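Local coordinates for periplasmic binding protein (Mycobacterium smegmatis, PDB 4MDY) that probably binds an iron-bearing ligand, such as a ferric siderophore, outside the membrane and delivers it to an ABC transporter for uptake, at residues Tyr279-Val282 against Ala283-Pro287; Ala109-Tyr112 against Ala113-Glu117. All coordinates share one frame; numbering follows the deposited sequence.

Contact 1 of 2, residues Tyr279-Val282 against Ala283-Pro287; sequences YPVV and ADQLP
Backbone bonds from A283 N, D284 N, Q285 N and L286 N to the carbonyls four residues earlier wind Y279-V282 and A283-P287 into the first part of the C-terminal helix 279-294. The A283 N to Y279 O bond measures 2.9 Å. P287 has no N-H to donate, and the helix has a proline kink there. P287 CD packs 3.3 Å from V282 O, the same oxygen that accepts from L286 N. V282 and L286, one turn apart, leave the same face of the helix. V282 CG1 is anti to the backbone N (chi1 178°), which brings it 4.1 Å from L286 CD2. F200 touches both side chains. V281 and Q285 form a second such pair. Q285 is stretched out past CG, and Q285 NE2 comes 3.7 Å from V281 CG1. That amide nitrogen also hydrogen-bonds E266. D284 bends its carboxylate back over the previous turn, with D284 CG 3.5 Å from P280 O, while OD1 makes a salt bridge to R161. Across the two segments, then, the hydrogen bonds are all main-chain, and the side chains meet by van der Waals packing. The polar ends of D284 and Q285 tie this helix to helices 148-168 and 265-273.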
loop_
_atom_site.group_PDB
_atom_site.type_symbol
_atom_site.label_atom_id
_atom_site.label_comp_id
_atom_site.label_asym_id
_atom_site.label_seq_id
_atom_site.Cartn_x
_atom_site.Cartn_y
_atom_site.Cartn_z
ATOM N N TYR A 279 4.126 6.640 -0.904
ATOM C CA TYR A 279 5.538 6.366 -0.636
ATOM C C TYR A 279 6.412 7.615 -0.406
ATOM O O TYR A 279 7.325 7.560 0.418
ATOM C CB TYR A 279 6.159 5.468 -1.717
ATOM C CG TYR A 279 6.123 3.979 -1.418
ATOM C CD1 TYR A 279 6.358 3.479 -0.130
ATOM C CD2 TYR A 279 5.892 3.061 -2.438
ATOM C CE1 TYR A 279 6.325 2.117 0.130
ATOM C CE2 TYR A 279 5.872 1.702 -2.191
ATOM C CZ TYR A 279 6.091 1.231 -0.911
ATOM O OH TYR A 279 6.069 -0.122 -0.683
ATOM N N PRO A 280 6.152 8.727 -1.127
ATOM C CA PRO A 280 6.811 9.996 -0.778
ATOM C C PRO A 280 6.607 10.415 0.679
ATOM O O PRO A 280 7.528 10.963 1.288
ATOM C CB PRO A 280 6.174 10.999 -1.748
ATOM C CG PRO A 280 5.896 10.172 -2.963
ATOM C CD PRO A 280 5.448 8.834 -2.420
ATOM N N VAL A 281 5.432 10.143 1.241
ATOM C CA VAL A 281 5.183 10.420 2.668
ATOM C C VAL A 281 6.079 9.550 3.562
ATOM O O VAL A 281 6.596 10.019 4.581
ATOM C CB VAL A 281 3.699 10.203 3.038
ATOM C CG1 VAL A 281 3.484 10.312 4.546
ATOM C CG2 VAL A 281 2.819 11.195 2.296
ATOM N N VAL A 282 6.272 8.292 3.167
ATOM C CA VAL A 282 7.164 7.381 3.884
ATOM C C VAL A 282 8.602 7.895 3.804
ATOM O O VAL A 282 9.309 7.916 4.814
ATOM C CB VAL A 282 7.070 5.934 3.340
ATOM C CG1 VAL A 282 8.043 5.008 4.060
ATOM C CG2 VAL A 282 5.639 5.403 3.444
ATOM N N ALA A 283 9.027 8.331 2.617
ATOM C CA ALA A 283 10.388 8.848 2.440
ATOM C C ALA A 283 10.612 10.145 3.236
ATOM O O ALA A 283 11.734 10.434 3.645
ATOM C CB ALA A 283 10.703 9.055 0.965
ATOM N N ASP A 284 9.552 10.916 3.462
ATOM C CA ASP A 284 9.651 12.127 4.283
ATOM C C ASP A 284 9.736 11.798 5.766
ATOM O O ASP A 284 10.630 12.289 6.459
ATOM C CB ASP A 284 8.453 13.056 4.060
ATOM C CG ASP A 284 8.615 13.951 2.853
ATOM O OD1 ASP A 284 9.754 14.125 2.372
ATOM O OD2 ASP A 284 7.596 14.496 2.387
ATOM N N GLN A 285 8.804 10.979 6.250
ATOM C CA GLN A 285 8.563 10.860 7.696
ATOM C C GLN A 285 9.317 9.723 8.397
ATOM O O GLN A 285 9.618 9.825 9.590
ATOM C CB GLN A 285 7.065 10.730 7.974
ATOM C CG GLN A 285 6.256 11.922 7.488
ATOM C CD GLN A 285 4.810 11.916 7.968
ATOM O OE1 GLN A 285 4.461 11.245 8.943
ATOM N NE2 GLN A 285 3.961 12.691 7.290
ATOM N N LEU A 286 9.613 8.641 7.683
ATOM C CA LEU A 286 10.283 7.502 8.314
ATOM C C LEU A 286 11.769 7.732 8.582
ATOM O O LEU A 286 12.255 7.333 9.641
ATOM C CB LEU A 286 10.076 6.203 7.514
ATOM C CG LEU A 286 10.629 4.914 8.155
ATOM C CD1 LEU A 286 10.117 4.699 9.576
ATOM C CD2 LEU A 286 10.298 3.709 7.290
ATOM N N PRO A 287 12.508 8.342 7.628
ATOM C CA PRO A 287 13.943 8.468 7.913
ATOM C C PRO A 287 14.317 9.251 9.181
ATOM O O PRO A 287 15.227 8.830 9.883
ATOM C CB PRO A 287 14.503 9.108 6.638
ATOM C CG PRO A 287 13.566 8.624 5.565
ATOM C CD PRO A 287 12.211 8.655 6.218
#

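Contact 2 of 2, residues Ala109-Tyr112 against Ala113-Glu117; sequences ADTY and AKLSE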
loop_
_atom_site.group_PDB
_atom_site.type_symbol
_atom_site.label_atom_id
_atom_site.label_comp_id
_atom_site.label_asym_id
_atom_site.label_seq_id
_atom_site.Cartn_x
_atom_site.Cartn_y
_atom_site.Cartn_z
ATOM N N ALA A 109 -12.087 -15.088 -11.621
ATOM C CA ALA A 109 -12.494 -15.155 -13.028
ATOM C C ALA A 109 -13.980 -14.890 -13.230
ATOM O O ALA A 109 -14.374 -14.227 -14.187
ATOM C CB ALA A 109 -12.129 -16.507 -13.619
ATOM N N ASP A 110 -14.799 -15.423 -12.331
ATOM C CA ASP A 110 -16.247 -15.233 -12.398
ATOM C C ASP A 110 -16.595 -13.752 -12.260
ATOM O O ASP A 110 -17.297 -13.195 -13.096
ATOM C CB ASP A 110 -16.936 -16.045 -11.294
ATOM C CG ASP A 110 -18.446 -15.864 -11.285
ATOM O OD1 ASP A 110 -19.067 -15.955 -12.368
ATOM O OD2 ASP A 110 -19.011 -15.636 -10.190
ATOM N N THR A 111 -16.070 -13.125 -11.214
ATOM C CA THR A 111 -16.346 -11.722 -10.925
ATOM C C THR A 111 -15.768 -10.789 -11.987
ATOM O O THR A 111 -16.374 -9.778 -12.319
ATOM C CB THR A 111 -15.830 -11.351 -9.527
ATOM O OG1 THR A 111 -16.399 -12.256 -8.573
ATOM C CG2 THR A 111 -16.233 -9.944 -9.155
ATOM N N TYR A 112 -14.605 -11.136 -12.526
ATOM C CA TYR A 112 -14.070 -10.435 -13.686
ATOM C C TYR A 112 -15.052 -10.462 -14.859
ATOM O O TYR A 112 -15.293 -9.438 -15.485
ATOM C CB TYR A 112 -12.737 -11.038 -14.129
ATOM C CG TYR A 112 -12.253 -10.475 -15.448
ATOM C CD1 TYR A 112 -11.686 -9.204 -15.513
ATOM C CD2 TYR A 112 -12.393 -11.192 -16.633
ATOM C CE1 TYR A 112 -11.248 -8.679 -16.711
ATOM C CE2 TYR A 112 -11.959 -10.670 -17.840
ATOM C CZ TYR A 112 -11.389 -9.407 -17.871
ATOM O OH TYR A 112 -10.940 -8.867 -19.051
ATOM N N ALA A 113 -15.613 -11.634 -15.154
ATOM C CA ALA A 113 -16.595 -11.758 -16.241
ATOM C C ALA A 113 -17.816 -10.861 -15.995
ATOM O O ALA A 113 -18.292 -10.172 -16.902
ATOM C CB ALA A 113 -17.013 -13.214 -16.423
ATOM N N LYS A 114 -18.291 -10.845 -14.754
ATOM C CA LYS A 114 -19.423 -9.999 -14.365
ATOM C C LYS A 114 -19.149 -8.497 -14.509
ATOM O O LYS A 114 -20.010 -7.741 -14.980
ATOM C CB LYS A 114 -19.827 -10.307 -12.926
ATOM C CG LYS A 114 -20.416 -11.692 -12.740
ATOM C CD LYS A 114 -20.648 -11.985 -11.271
ATOM C CE LYS A 114 -21.383 -13.299 -11.088
ATOM N NZ LYS A 114 -21.263 -13.806 -9.693
ATOM N N LEU A 115 -17.960 -8.066 -14.094
ATOM C CA LEU A 115 -17.573 -6.660 -14.221
ATOM C C LEU A 115 -17.336 -6.278 -15.685
ATOM O O LEU A 115 -17.652 -5.159 -16.094
ATOM C CB LEU A 115 -16.321 -6.361 -13.382
ATOM C CG LEU A 115 -16.460 -6.477 -11.859
ATOM C CD1 LEU A 115 -15.098 -6.259 -11.204
ATOM C CD2 LEU A 115 -17.481 -5.500 -11.293
ATOM N N SER A 116 -16.798 -7.211 -16.473
ATOM C CA SER A 116 -16.507 -6.939 -17.881
ATOM C C SER A 116 -17.770 -6.693 -18.684
ATOM O O SER A 116 -17.736 -5.985 -19.684
ATOM C CB SER A 116 -15.709 -8.078 -18.505
ATOM O OG SER A 116 -14.438 -8.131 -17.897
ATOM N N GLU A 117 -18.879 -7.280 -18.239
ATOM C CA GLU A 117 -20.185 -7.005 -18.834
ATOM C C GLU A 117 -20.585 -5.541 -18.648
ATOM O O GLU A 117 -21.326 -4.992 -19.454
ATOM C CB GLU A 117 -21.241 -7.918 -18.219
ATOM C CG GLU A 117 -22.523 -7.982 -19.012
ATOM C CD GLU A 117 -23.494 -8.989 -18.439
ATOM O OE1 GLU A 117 -23.792 -8.916 -17.225
ATOM O OE2 GLU A 117 -23.955 -9.856 -19.205
HETATM O O HOH W 1 -12.586 -6.421 -19.225
#
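Y112 receives S116 OG over one face of its ring, 3.3 Å above the plane and offset toward the rim. Both segments belong to helix 109-116, the helix of the beta-alpha-beta unit formed with strands 99-102 and 121-123. The nearest ring atom is Y112 CZ, 3.3 Å from S116 OG. A113 N approaches the ring obliquely. Elsewhere around it the rings of H19 and F21 meet Y112, and its OH hydrogen-bonds T24. Y112 CG stands anti to the backbone N (chi1 171°), and this brings the ring alongside the next turn, where S116 sits. Y112 O is gripped twice by that residue. S116 N donates to Y112 O at 2.9 Å, in the ordinary helical way. S116 OG donates from above the carbonyl plane, 41° out of it. A water then joins the two side chains, giving a hydrogen to S116 OG and hydrogen-bonding Y112 OH. The serine hydroxyl is thus held by both the backbone and the water beside the ring. L115 faces inward, with L115 CG 3.3 Å from T111 O, and packs on V89 and I92 of helix 89-94. On the exposed side D110 and K114 form a salt bridge one turn apart. K114 is stretched out past CG and runs back along the helix, with K114 CG 3.5 Å from D110 O. Its chain passes D110 at a slant. K114 NZ meets D110 OD2 at 2.9 Å on the syn side, 30° out of the carboxylate plane.

Overall arrangement
Each contact is local, one turn of a helix against the next, yet the settings differ. Contact 1 is partly buried, its centre about 13 Å from the centre of the chain, at the start of the C-terminal helix 279-294. Contact 2 is a surface contact, its centre about 25 Å from the centre of the chain, in a beta-alpha-beta unit. The two hold no element in common. Their centres are about 37 Å apart, on opposite sides of the chain's centre, and their nearest atoms about 24 Å. Residues 279-287 pack aliphatic groups together and send their salt bridge to another helix. Residues 109-117 make theirs within the helix and include a water.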